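Local coordinates for periplasmic binding protein (Agrobacterium tumefaciens str. B6, PDB 5L9G) that binds the opine mannopine in the periplasm and probably delivers it to an ABC transporter for import into the bacterial cell, at residues A[166-170]-A[189-194]. Numbering follows the deposited sequence.
Sequences AALAL and AAIAKL
Ala166 and Ala190 bring helices 162-169 and 184-197 together, their CA atoms only 5.0 Å apart, a spacing that the small side chains at both positions permit. Ala166 directs its methyl toward the partner helix, where CB lies 3.2 Å from Ala190 O, a short approach consistent with a weak C-H···O contact to a carbonyl that also accepts the backbone bond from Leu194 N. The same methyl meets Ala190 CB at 4.1 Å and Leu194 CG at 3.7 Å; it sits among Ala190, Lys193 and Leu194, one helical turn of neighbours. Helices 162-169, 177-180 and 184-197 make up the connection between the parallel, paired strands 153-156 and 201-205, a beta-alpha-beta crossover in one lobe of the periplasmic binding protein fold. At the more open end, Leu170 sends CD1 to within 3.7 Å of Ala189 O, while its CD2 lies 3.8 Å from Lys193 CD, the two side chains passing antiparallel. The lysine chain climbs past the C-terminal end of helix 162-169, its CE reaching Ala169 CB at 3.9 Å, because CG is turned away from the backbone N (chi1 -172°) and the chain then bends at chi2 (64°). Its ammonium group forms a salt bridge with Glu196, leaving the methylenes to do the apolar packing. Phe144 of helix 140-144 touches Ala169, Lys193 and Leu194, whereas Phe180 packs on Ala167, Leu170 and Ala189.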
loop_
_atom_site.group_PDB
_atom_site.type_symbol
_atom_site.label_atom_id
_atom_site.label_comp_id
_atom_site.label_asym_id
_atom_site.label_seq_id
_atom_site.Cartn_x
_atom_site.Cartn_y
_atom_site.Cartn_z
ATOM N N ALA A 166 -11.556 11.086 -2.382
ATOM C CA ALA A 166 -12.543 11.994 -2.956
ATOM C C ALA A 166 -13.917 11.800 -2.302
ATOM O O ALA A 166 -14.562 12.800 -1.970
ATOM C CB ALA A 166 -12.630 11.801 -4.455
ATOM N N ALA A 167 -14.336 10.527 -2.066
ATOM C CA ALA A 167 -15.610 10.212 -1.391
ATOM C C ALA A 167 -15.605 10.846 0.014
ATOM O O ALA A 167 -16.555 11.540 0.359
ATOM C CB ALA A 167 -15.806 8.708 -1.291
ATOM N N LEU A 168 -14.475 10.703 0.761
ATOM C CA LEU A 168 -14.303 11.312 2.087
ATOM C C LEU A 168 -14.364 12.842 2.024
ATOM O O LEU A 168 -15.049 13.441 2.844
ATOM C CB LEU A 168 -12.982 10.853 2.742
ATOM C CG LEU A 168 -12.961 9.416 3.228
ATOM C CD1 LEU A 168 -11.550 8.974 3.505
ATOM C CD2 LEU A 168 -13.873 9.232 4.464
ATOM N N ALA A 169 -13.681 13.469 1.040
ATOM C CA ALA A 169 -13.696 14.931 0.844
ATOM C C ALA A 169 -15.106 15.477 0.640
ATOM O O ALA A 169 -15.379 16.602 1.050
ATOM C CB ALA A 169 -12.847 15.309 -0.347
ATOM N N LEU A 170 -15.985 14.681 -0.018
ATOM C CA LEU A 170 -17.384 15.018 -0.298
ATOM C C LEU A 170 -18.273 14.987 0.968
ATOM O O LEU A 170 -19.438 15.368 0.902
ATOM C CB LEU A 170 -17.940 14.075 -1.387
ATOM C CG LEU A 170 -17.432 14.307 -2.827
ATOM C CD1 LEU A 170 -17.813 13.145 -3.722
ATOM C CD2 LEU A 170 -18.004 15.613 -3.418
ATOM N N ALA A 189 -19.483 11.127 -8.799
ATOM C CA ALA A 189 -19.268 12.312 -7.964
ATOM C C ALA A 189 -17.818 12.329 -7.428
ATOM O O ALA A 189 -17.201 13.393 -7.339
ATOM C CB ALA A 189 -20.251 12.321 -6.807
ATOM N N ALA A 190 -17.281 11.146 -7.081
ATOM C CA ALA A 190 -15.922 10.991 -6.559
ATOM C C ALA A 190 -14.904 11.382 -7.644
ATOM O O ALA A 190 -13.970 12.135 -7.370
ATOM C CB ALA A 190 -15.704 9.559 -6.091
ATOM N N ILE A 191 -15.149 10.957 -8.900
ATOM C CA ILE A 191 -14.304 11.304 -10.049
ATOM C C ILE A 191 -14.412 12.807 -10.357
ATOM O O ILE A 191 -13.388 13.438 -10.635
ATOM C CB ILE A 191 -14.605 10.362 -11.253
ATOM C CG1 ILE A 191 -13.930 8.984 -11.037
ATOM C CG2 ILE A 191 -14.238 10.969 -12.629
ATOM C CD1 ILE A 191 -12.367 8.937 -11.092
ATOM N N ALA A 192 -15.636 13.386 -10.221
ATOM C CA ALA A 192 -15.871 14.821 -10.420
ATOM C C ALA A 192 -15.074 15.647 -9.391
ATOM O O ALA A 192 -14.512 16.689 -9.736
ATOM C CB ALA A 192 -17.355 15.134 -10.318
ATOM N N LYS A 193 -15.009 15.160 -8.141
ATOM C CA LYS A 193 -14.263 15.798 -7.049
ATOM C C LYS A 193 -12.757 15.776 -7.336
ATOM O O LYS A 193 -12.081 16.779 -7.105
ATOM C CB LYS A 193 -14.597 15.129 -5.697
ATOM C CG LYS A 193 -14.037 15.838 -4.468
ATOM C CD LYS A 193 -14.630 17.227 -4.276
ATOM C CE LYS A 193 -14.153 17.901 -3.015
ATOM N NZ LYS A 193 -14.785 19.240 -2.846
ATOM N N LEU A 194 -12.241 14.645 -7.847
ATOM C CA LEU A 194 -10.827 14.509 -8.206
ATOM C C LEU A 194 -10.493 15.433 -9.386
ATOM O O LEU A 194 -9.418 16.041 -9.405
ATOM C CB LEU A 194 -10.474 13.051 -8.541
ATOM C CG LEU A 194 -10.349 12.058 -7.374
ATOM C CD1 LEU A 194 -10.434 10.614 -7.869
ATOM C CD2 LEU A 194 -9.064 12.274 -6.578
#